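Local coordinates for retinol dehydratase (PDB 1FMJ), which probably converts retinol to a dehydrated product, using a sulfotransferase fold that holds retinol and the nucleotide adenosine-3'-5'-diphosphate together, at residues E215-H218 with L224-Y227; R185-V190 with P226-V231; T34-G39 with P48-A53. All coordinates share one frame; numbering follows the deposited sequence.

In the fold
Contact 3 comes first along the chain and is complete before either of the others begins. It joins the middle strand of the small antiparallel sheet, 35-38, to the turn between strand 43-46 and helix 53-57. Contacts 1 and 2 come later in the chain and share Pro226 and Tyr227. Their centres lie about 8 Å apart, and Phe217 of contact 1 packs on Pro187 and Val190 of contact 2. Helices 187-200, 210-218 and 227-235 are thereby packed together, and Arg185 at the start of contact 2 reaches the nucleotide. The centre of contact 3 is about 16 Å from that of contact 1 and about 20 Å from that of contact 2, and it touches neither.

Contact 1 of 3, residues E215-H218 with L224-Y227; sequences EMFH and LTPY
Phe217 reaches from helix 210-218 to two partners in the loop and first helical turn that follow, Thr225 and Tyr227. The methyl CG2 of Thr225 lies obliquely by one side of the Phe217 ring, 4.0 Å from Phe217 CD1 and about as far from CE1. The far end of the ring meets Tyr227, with Phe217 CZ 4.0 Å from Tyr227 CD1. The two rings are inclined at 45° with centroids 6.0 Å apart. Phe217 holds CG anti to its backbone N (chi1 178°), and this carries the ring along the helix flank to the loop. With an alanine here, the Thr225 methyl and the Tyr227 ring would probably lose the apolar partner they share, opening a gap between helix and loop.

A water also spans the two segments. It donates to Phe217 O at 2.8 Å and accepts from Tyr227 N at 2.9 Å. Thus the Phe217 carbonyl and the Tyr227 amide are both satisfied.

Further out, Thr225 OG1 is hydrogen-bonded to Tyr222 O, while its backbone pairs with Met44 of strand 43-46. The Thr225 methyl stands anti to its carbonyl carbon, which turns it to Phe217. A cis peptide bond precedes Pro226, the N-cap residue of helix 227-235. Tyr227 OH is hydrogen-bonded to Tyr346 OH. Trp334 of helix 325-338 touches both the Phe217 and Tyr227 rings.

This is a buried connection between consecutive helices 210-218 and 227-235 in the sulfotransferase domain, with an aromatic side chain packed against the loop and a water joining Phe217 O to the first turn of helix 227-235.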
loop_
_atom_site.group_PDB
_atom_site.type_symbol
_atom_site.label_atom_id
_atom_site.label_comp_id
_atom_site.label_asym_id
_atom_site.label_seq_id
_atom_site.Cartn_x
_atom_site.Cartn_y
_atom_site.Cartn_z
ATOM N N GLU A 215 -18.374 4.671 1.931
ATOM C CA GLU A 215 -18.894 5.740 1.083
ATOM C C GLU A 215 -17.721 6.502 0.477
ATOM O O GLU A 215 -17.681 6.779 -0.720
ATOM C CB GLU A 215 -19.738 6.721 1.897
ATOM C CG GLU A 215 -21.050 6.167 2.438
ATOM C CD GLU A 215 -21.990 5.702 1.337
ATOM O OE1 GLU A 215 -21.937 6.283 0.227
ATOM O OE2 GLU A 215 -22.788 4.766 1.593
ATOM N N MET A 216 -16.767 6.838 1.336
ATOM C CA MET A 216 -15.581 7.584 0.953
ATOM C C MET A 216 -14.724 6.786 -0.013
ATOM O O MET A 216 -14.362 7.272 -1.089
ATOM C CB MET A 216 -14.788 7.936 2.219
ATOM C CG MET A 216 -13.414 8.560 2.003
ATOM S SD MET A 216 -12.728 9.226 3.566
ATOM C CE MET A 216 -13.026 7.843 4.717
ATOM N N PHE A 217 -14.423 5.547 0.364
ATOM C CA PHE A 217 -13.592 4.679 -0.457
ATOM C C PHE A 217 -14.110 4.378 -1.862
ATOM O O PHE A 217 -13.334 4.418 -2.814
ATOM C CB PHE A 217 -13.345 3.357 0.258
ATOM C CG PHE A 217 -12.536 2.386 -0.543
ATOM C CD1 PHE A 217 -11.148 2.487 -0.591
ATOM C CD2 PHE A 217 -13.153 1.365 -1.246
ATOM C CE1 PHE A 217 -10.391 1.579 -1.326
ATOM C CE2 PHE A 217 -12.399 0.449 -1.987
ATOM C CZ PHE A 217 -11.018 0.561 -2.024
ATOM N N HIS A 218 -15.397 4.061 -2.012
ATOM C CA HIS A 218 -15.895 3.750 -3.356
ATOM C C HIS A 218 -16.193 4.986 -4.192
ATOM O O HIS A 218 -16.397 4.883 -5.395
ATOM C CB HIS A 218 -17.126 2.822 -3.320
ATOM C CG HIS A 218 -18.429 3.507 -3.039
ATOM N ND1 HIS A 218 -18.714 4.113 -1.833
ATOM C CD2 HIS A 218 -19.566 3.585 -3.773
ATOM C CE1 HIS A 218 -19.969 4.528 -1.832
ATOM N NE2 HIS A 218 -20.509 4.220 -2.997
ATOM N N LEU A 224 -5.234 7.566 -2.266
ATOM C CA LEU A 224 -4.825 7.013 -3.551
ATOM C C LEU A 224 -5.875 6.369 -4.451
ATOM O O LEU A 224 -5.529 5.665 -5.402
ATOM C CB LEU A 224 -3.613 6.087 -3.363
ATOM C CG LEU A 224 -2.348 6.878 -2.974
ATOM C CD1 LEU A 224 -1.196 5.939 -2.732
ATOM C CD2 LEU A 224 -1.985 7.875 -4.084
ATOM N N THR A 225 -7.152 6.611 -4.158
ATOM C CA THR A 225 -8.230 6.135 -5.020
ATOM C C THR A 225 -8.274 7.268 -6.070
ATOM O O THR A 225 -7.569 8.270 -5.916
ATOM C CB THR A 225 -9.590 6.075 -4.269
ATOM O OG1 THR A 225 -9.904 7.368 -3.729
ATOM C CG2 THR A 225 -9.533 5.043 -3.137
ATOM N N PRO A 226 -9.109 7.154 -7.123
ATOM C CA PRO A 226 -10.069 6.113 -7.508
ATOM C C PRO A 226 -9.436 4.730 -7.539
ATOM O O PRO A 226 -8.433 4.522 -8.206
ATOM C CB PRO A 226 -10.525 6.558 -8.897
ATOM C CG PRO A 226 -10.377 8.053 -8.846
ATOM C CD PRO A 226 -9.043 8.196 -8.167
ATOM N N TYR A 227 -10.035 3.788 -6.825
ATOM C CA TYR A 227 -9.515 2.435 -6.776
ATOM C C TYR A 227 -9.339 1.771 -8.149
ATOM O O TYR A 227 -8.264 1.263 -8.472
ATOM C CB TYR A 227 -10.416 1.551 -5.917
ATOM C CG TYR A 227 -10.030 0.095 -6.009
ATOM C CD1 TYR A 227 -8.953 -0.405 -5.283
ATOM C CD2 TYR A 227 -10.698 -0.768 -6.879
ATOM C CE1 TYR A 227 -8.545 -1.728 -5.424
ATOM C CE2 TYR A 227 -10.297 -2.099 -7.028
ATOM C CZ TYR A 227 -9.222 -2.568 -6.303
ATOM O OH TYR A 227 -8.798 -3.871 -6.472
HETATM O O HOH W 1 -12.450 4.512 -5.469
#

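Contact 2 of 3, residues R185-V190 with P226-V231. With A3P (adenosine-3'-5'-diphosphate), chain G.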
loop_
_atom_site.group_PDB
_atom_site.type_symbol
_atom_site.label_atom_id
_atom_site.label_comp_id
_atom_site.label_asym_id
_atom_site.label_seq_id
_atom_site.Cartn_x
_atom_site.Cartn_y
_atom_site.Cartn_z
ATOM N N ARG A 185 -6.641 -6.868 -5.256
ATOM C CA ARG A 185 -7.463 -7.670 -4.362
ATOM C C ARG A 185 -8.896 -7.165 -4.461
ATOM O O ARG A 185 -9.121 -5.990 -4.746
ATOM C CB ARG A 185 -6.948 -7.498 -2.929
ATOM C CG ARG A 185 -7.640 -8.357 -1.875
ATOM C CD ARG A 185 -7.138 -7.995 -0.480
ATOM N NE ARG A 185 -7.729 -8.860 0.539
ATOM C CZ ARG A 185 -7.542 -8.727 1.847
ATOM N NH1 ARG A 185 -6.768 -7.753 2.327
ATOM N NH2 ARG A 185 -8.130 -9.581 2.679
ATOM N N ASP A 186 -9.860 -8.052 -4.235
ATOM C CA ASP A 186 -11.276 -7.681 -4.284
ATOM C C ASP A 186 -11.392 -6.357 -3.530
ATOM O O ASP A 186 -10.982 -6.271 -2.378
ATOM C CB ASP A 186 -12.108 -8.753 -3.579
ATOM C CG ASP A 186 -13.599 -8.543 -3.732
ATOM O OD1 ASP A 186 -14.090 -7.408 -3.525
ATOM O OD2 ASP A 186 -14.281 -9.532 -4.061
ATOM N N PRO A 187 -11.963 -5.320 -4.165
ATOM C CA PRO A 187 -12.139 -3.983 -3.581
ATOM C C PRO A 187 -12.888 -3.960 -2.246
ATOM O O PRO A 187 -12.615 -3.125 -1.377
ATOM C CB PRO A 187 -12.917 -3.222 -4.659
ATOM C CG PRO A 187 -12.707 -4.003 -5.898
ATOM C CD PRO A 187 -12.670 -5.418 -5.454
ATOM N N ARG A 188 -13.845 -4.862 -2.092
ATOM C CA ARG A 188 -14.635 -4.901 -0.870
ATOM C C ARG A 188 -13.823 -5.298 0.359
ATOM O O ARG A 188 -13.999 -4.714 1.429
ATOM C CB ARG A 188 -15.846 -5.805 -1.083
ATOM C CG ARG A 188 -16.811 -5.197 -2.097
ATOM C CD ARG A 188 -17.776 -6.211 -2.662
ATOM N NE ARG A 188 -17.077 -7.272 -3.364
ATOM C CZ ARG A 188 -17.678 -8.204 -4.090
ATOM N NH1 ARG A 188 -18.997 -8.202 -4.206
ATOM N NH2 ARG A 188 -16.957 -9.135 -4.698
ATOM N N ASP A 189 -12.924 -6.267 0.202
ATOM C CA ASP A 189 -12.058 -6.701 1.299
ATOM C C ASP A 189 -10.955 -5.665 1.536
ATOM O O ASP A 189 -10.450 -5.517 2.648
ATOM C CB ASP A 189 -11.414 -8.053 0.980
ATOM C CG ASP A 189 -12.403 -9.190 1.028
ATOM O OD1 ASP A 189 -13.308 -9.137 1.891
ATOM O OD2 ASP A 189 -12.263 -10.145 0.224
ATOM N N VAL A 190 -10.560 -4.983 0.466
ATOM C CA VAL A 190 -9.553 -3.935 0.542
ATOM C C VAL A 190 -10.131 -2.808 1.401
ATOM O O VAL A 190 -9.436 -2.214 2.230
ATOM C CB VAL A 190 -9.221 -3.369 -0.877
ATOM C CG1 VAL A 190 -8.382 -2.118 -0.759
ATOM C CG2 VAL A 190 -8.475 -4.413 -1.705
ATOM N N PRO A 226 -9.109 7.154 -7.123
ATOM C CA PRO A 226 -10.069 6.113 -7.508
ATOM C C PRO A 226 -9.436 4.730 -7.539
ATOM O O PRO A 226 -8.433 4.522 -8.206
ATOM C CB PRO A 226 -10.525 6.558 -8.897
ATOM C CG PRO A 226 -10.377 8.053 -8.846
ATOM C CD PRO A 226 -9.043 8.196 -8.167
ATOM N N TYR A 227 -10.035 3.788 -6.825
ATOM C CA TYR A 227 -9.515 2.435 -6.776
ATOM C C TYR A 227 -9.339 1.771 -8.149
ATOM O O TYR A 227 -8.264 1.263 -8.472
ATOM C CB TYR A 227 -10.416 1.551 -5.917
ATOM C CG TYR A 227 -10.030 0.095 -6.009
ATOM C CD1 TYR A 227 -8.953 -0.405 -5.283
ATOM C CD2 TYR A 227 -10.698 -0.768 -6.879
ATOM C CE1 TYR A 227 -8.545 -1.728 -5.424
ATOM C CE2 TYR A 227 -10.297 -2.099 -7.028
ATOM C CZ TYR A 227 -9.222 -2.568 -6.303
ATOM O OH TYR A 227 -8.798 -3.871 -6.472
ATOM N N PHE A 228 -10.385 1.764 -8.961
ATOM C CA PHE A 228 -10.265 1.119 -10.259
ATOM C C PHE A 228 -9.298 1.758 -11.247
ATOM O O PHE A 228 -8.717 1.059 -12.077
ATOM C CB PHE A 228 -11.639 0.948 -10.889
ATOM C CG PHE A 228 -12.410 -0.189 -10.313
ATOM C CD1 PHE A 228 -13.444 0.034 -9.409
ATOM C CD2 PHE A 228 -12.082 -1.501 -10.653
ATOM C CE1 PHE A 228 -14.137 -1.035 -8.860
ATOM C CE2 PHE A 228 -12.772 -2.569 -10.104
ATOM C CZ PHE A 228 -13.801 -2.336 -9.209
ATOM N N GLU A 229 -9.113 3.070 -11.171
ATOM C CA GLU A 229 -8.161 3.718 -12.073
ATOM C C GLU A 229 -6.758 3.245 -11.703
ATOM O O GLU A 229 -5.894 3.069 -12.566
ATOM C CB GLU A 229 -8.247 5.240 -11.961
ATOM C CG GLU A 229 -9.574 5.823 -12.448
ATOM C CD GLU A 229 -10.015 5.221 -13.771
ATOM O OE1 GLU A 229 -9.166 5.124 -14.686
ATOM O OE2 GLU A 229 -11.203 4.845 -13.898
ATOM N N HIS A 230 -6.540 3.022 -10.412
ATOM C CA HIS A 230 -5.240 2.560 -9.914
ATOM C C HIS A 230 -4.965 1.164 -10.471
ATOM O O HIS A 230 -3.906 0.904 -11.051
ATOM C CB HIS A 230 -5.262 2.544 -8.374
ATOM C CG HIS A 230 -3.911 2.404 -7.737
ATOM N ND1 HIS A 230 -3.092 1.318 -7.955
ATOM C CD2 HIS A 230 -3.266 3.188 -6.839
ATOM C CE1 HIS A 230 -2.003 1.434 -7.215
ATOM N NE2 HIS A 230 -2.086 2.561 -6.528
ATOM N N VAL A 231 -5.932 0.268 -10.318
ATOM C CA VAL A 231 -5.797 -1.100 -10.816
ATOM C C VAL A 231 -5.699 -1.167 -12.336
ATOM O O VAL A 231 -4.854 -1.875 -12.879
ATOM C CB VAL A 231 -6.992 -1.968 -10.401
ATOM C CG1 VAL A 231 -6.848 -3.381 -10.990
ATOM C CG2 VAL A 231 -7.093 -2.031 -8.878
HETATM P P1 A3P G . -6.632 -8.251 6.079
HETATM O O1P A3P G . -6.832 -6.917 6.671
HETATM O O2P A3P G . -6.279 -9.252 7.107
HETATM O O3P A3P G . -7.841 -8.681 5.359
HETATM P P2 A3P G . -0.794 -4.943 2.543
HETATM O O4P A3P G . 0.448 -5.643 2.911
HETATM O O5P A3P G . -0.781 -4.573 1.112
HETATM O O6P A3P G . -0.968 -3.738 3.404
HETATM O "O5'" A3P G . -2.017 -5.913 2.785
HETATM C "C5'" A3P G . -2.319 -6.428 4.071
HETATM C "C4'" A3P G . -3.361 -7.547 3.983
HETATM O "O4'" A3P G . -2.657 -8.793 3.717
HETATM C "C3'" A3P G . -4.095 -7.771 5.307
HETATM O "O3'" A3P G . -5.453 -8.175 5.016
HETATM C "C2'" A3P G . -3.204 -8.801 5.969
HETATM O "O2'" A3P G . -3.691 -9.461 7.133
HETATM C "C1'" A3P G . -2.914 -9.711 4.786
HETATM N N9 A3P G . -1.747 -10.575 5.007
HETATM C C8 A3P G . -0.484 -10.248 5.476
HETATM N N7 A3P G . 0.348 -11.251 5.560
HETATM C C5 A3P G . -0.402 -12.332 5.117
HETATM C C6 A3P G . -0.114 -13.731 4.950
HETATM N N6 A3P G . 1.076 -14.272 5.233
HETATM N N1 A3P G . -1.124 -14.560 4.467
HETATM C C2 A3P G . -2.359 -14.044 4.162
HETATM N N3 A3P G . -2.752 -12.738 4.279
HETATM C C4 A3P G . -1.718 -11.933 4.765
HETATM O O HOH W 2 -6.421 -4.021 -5.025
#
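The Tyr227 ring lies between Pro187 on one face and Val231 CG2 on the other. Pro187 CB makes a CH-pi contact 4.1 Å from the ring centroid, and Pro187 CG lies 3.3 Å from Tyr227 CE2. Water 2 sits at the ring edge, in its plane, and is hydrogen-bonded to Tyr227 OH and Arg185 N. The Phe228 ring has Tyr227 CD2 over the centre of one face, and its CZ also touches Pro187 CG. The Arg185 guanidinium has Asp189 O over one face, offset toward the rim, and meets the nucleotide phosphate edge-on. Arg185 NH2 donates to A3P O3P at 2.8 Å, and Arg185 NH1 donates to A3P O3' at 3.0 Å. All its torsions lie near 180° (chi1 -176°), which carries the guanidinium to the phosphate.

Tyr227 OH lies 2.8 Å from Arg185 O, a weak hydrogen bond and not a settled one, because the one hydroxyl proton has another acceptor within reach. Its stronger partner is Tyr346 OH.

Asp186 is the N-cap of helix 187-200. Its OD1 accepts from Arg188 N on the anti side and from Arg188 NE through the syn lone pair. Arg188 NH2 completes a side-on salt bridge to Asp186 OD2. Arg185 thus forms part of the 3'-phosphate end of the nucleotide pocket, just before helix 187-200, in the sulfotransferase fold.

Contact 3 of 3, residues T34-G39 with P48-A53; sequences TYVKLG and PYLKDA
The CB of Leu38 points from its strand toward segment 48-53, where the side chain meets Tyr49 and Leu50. Beyond CB, its CG is anti to the backbone N (chi1 -177°), which extends CG to the turn; chi2 (54°) then sends the two methyls to different partners. The CD2 methyl lies 3.9 Å from Tyr49 CE2 and as near to CD2 of that ring, approaching it obliquely. The two side chains cross at about a right angle. The CD1 methyl goes to Leu50, 4.3 Å from Leu50 CD2.

The other methyl of Leu50, CD1, reaches Val36, two residues before Leu38 on the strand: Leu50 CD1 is 4.0 Å from Val36 CG2. Leu50 therefore lies against both Val36 and Leu38, which point to the same side of the strand. At the start of both segments Pro48 CD comes within 4.4 Å of Thr34 O. No hydrogen bond crosses the contact, so it is held by apolar packing. Asp52 N donates to Tyr49 O at 2.9 Å within the turn.

Strand 35-38 is the middle of the three-stranded antiparallel sheet. Phe13 of strand 13-14 touches Val36, Leu38 and Leu50, while Val45 of strand 43-46 touches Val36 and Leu38. The turn 48-53 thus packs on one face of this sheet as the chain passes from strand 43-46 to helix 53-57.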
loop_
_atom_site.group_PDB
_atom_site.type_symbol
_atom_site.label_atom_id
_atom_site.label_comp_id
_atom_site.label_asym_id
_atom_site.label_seq_id
_atom_site.Cartn_x
_atom_site.Cartn_y
_atom_site.Cartn_z
ATOM N N THR A 34 -3.997 16.857 5.106
ATOM C CA THR A 34 -5.155 17.006 4.221
ATOM C C THR A 34 -4.860 16.472 2.823
ATOM O O THR A 34 -3.711 16.180 2.497
ATOM C CB THR A 34 -5.566 18.490 4.091
ATOM O OG1 THR A 34 -4.432 19.254 3.662
ATOM C CG2 THR A 34 -6.054 19.029 5.419
ATOM N N TYR A 35 -5.896 16.355 1.999
ATOM C CA TYR A 35 -5.738 15.851 0.630
ATOM C C TYR A 35 -5.954 16.913 -0.459
ATOM O O TYR A 35 -6.353 18.048 -0.188
ATOM C CB TYR A 35 -6.746 14.735 0.334
ATOM C CG TYR A 35 -6.691 13.493 1.197
ATOM C CD1 TYR A 35 -7.511 13.364 2.315
ATOM C CD2 TYR A 35 -5.900 12.405 0.833
ATOM C CE1 TYR A 35 -7.558 12.183 3.039
ATOM C CE2 TYR A 35 -5.938 11.214 1.556
ATOM C CZ TYR A 35 -6.772 11.111 2.653
ATOM O OH TYR A 35 -6.845 9.936 3.351
ATOM N N VAL A 36 -5.684 16.497 -1.694
ATOM C CA VAL A 36 -5.890 17.286 -2.904
ATOM C C VAL A 36 -5.986 16.251 -4.015
ATOM O O VAL A 36 -5.353 15.192 -3.939
ATOM C CB VAL A 36 -4.722 18.251 -3.236
ATOM C CG1 VAL A 36 -4.554 19.282 -2.129
ATOM C CG2 VAL A 36 -3.441 17.467 -3.473
ATOM N N LYS A 37 -6.804 16.537 -5.021
ATOM C CA LYS A 37 -6.982 15.645 -6.160
ATOM C C LYS A 37 -5.783 15.865 -7.082
ATOM O O LYS A 37 -5.355 17.003 -7.277
ATOM C CB LYS A 37 -8.272 15.999 -6.902
ATOM C CG LYS A 37 -9.316 14.886 -6.984
ATOM C CD LYS A 37 -9.978 14.616 -5.650
ATOM C CE LYS A 37 -11.225 13.743 -5.814
ATOM N NZ LYS A 37 -10.929 12.368 -6.329
ATOM N N LEU A 38 -5.247 14.796 -7.657
ATOM C CA LEU A 38 -4.083 14.940 -8.529
ATOM C C LEU A 38 -4.257 14.318 -9.903
ATOM O O LEU A 38 -4.611 13.151 -10.022
ATOM C CB LEU A 38 -2.842 14.337 -7.857
ATOM C CG LEU A 38 -1.528 14.479 -8.631
ATOM C CD1 LEU A 38 -1.323 15.956 -8.972
ATOM C CD2 LEU A 38 -0.357 13.945 -7.813
ATOM N N GLY A 39 -3.998 15.104 -10.945
ATOM C CA GLY A 39 -4.126 14.598 -12.303
ATOM C C GLY A 39 -5.555 14.536 -12.819
ATOM O O GLY A 39 -6.503 14.734 -12.061
ATOM N N PRO A 48 1.215 16.903 1.340
ATOM C CA PRO A 48 2.682 16.880 1.343
ATOM C C PRO A 48 3.291 16.156 0.142
ATOM O O PRO A 48 4.501 16.229 -0.095
ATOM C CB PRO A 48 3.006 16.174 2.657
ATOM C CG PRO A 48 1.922 16.634 3.542
ATOM C CD PRO A 48 0.696 16.497 2.658
ATOM N N TYR A 49 2.463 15.449 -0.616
ATOM C CA TYR A 49 2.968 14.726 -1.773
ATOM C C TYR A 49 3.475 15.673 -2.851
ATOM O O TYR A 49 4.501 15.418 -3.487
ATOM C CB TYR A 49 1.884 13.832 -2.376
ATOM C CG TYR A 49 2.410 12.997 -3.511
ATOM C CD1 TYR A 49 3.228 11.894 -3.266
ATOM C CD2 TYR A 49 2.168 13.351 -4.837
ATOM C CE1 TYR A 49 3.797 11.168 -4.307
ATOM C CE2 TYR A 49 2.738 12.623 -5.900
ATOM C CZ TYR A 49 3.552 11.539 -5.622
ATOM O OH TYR A 49 4.155 10.843 -6.653
ATOM N N LEU A 50 2.757 16.776 -3.039
ATOM C CA LEU A 50 3.085 17.757 -4.065
ATOM C C LEU A 50 4.509 18.306 -4.060
ATOM O O LEU A 50 4.992 18.769 -5.090
ATOM C CB LEU A 50 2.085 18.918 -4.003
ATOM C CG LEU A 50 0.607 18.584 -4.249
ATOM C CD1 LEU A 50 -0.255 19.801 -3.940
ATOM C CD2 LEU A 50 0.400 18.143 -5.686
ATOM N N LYS A 51 5.191 18.277 -2.919
ATOM C CA LYS A 51 6.559 18.787 -2.875
ATOM C C LYS A 51 7.557 17.824 -3.534
ATOM O O LYS A 51 8.682 18.205 -3.850
ATOM C CB LYS A 51 6.973 19.067 -1.422
ATOM C CG LYS A 51 6.961 17.841 -0.522
ATOM C CD LYS A 51 7.176 18.180 0.952
ATOM C CE LYS A 51 7.185 16.903 1.796
ATOM N NZ LYS A 51 7.289 17.156 3.259
ATOM N N ASP A 52 7.139 16.582 -3.770
ATOM C CA ASP A 52 8.034 15.588 -4.365
ATOM C C ASP A 52 7.446 14.890 -5.597
ATOM O O ASP A 52 8.066 13.981 -6.155
ATOM C CB ASP A 52 8.401 14.560 -3.286
ATOM C CG ASP A 52 9.597 13.696 -3.661
ATOM O OD1 ASP A 52 10.590 14.235 -4.181
ATOM O OD2 ASP A 52 9.558 12.475 -3.408
ATOM N N ALA A 53 6.266 15.319 -6.035
ATOM C CA ALA A 53 5.606 14.693 -7.188
ATOM C C ALA A 53 6.418 14.716 -8.486
ATOM O O ALA A 53 6.541 13.698 -9.166
ATOM C CB ALA A 53 4.238 15.334 -7.419
#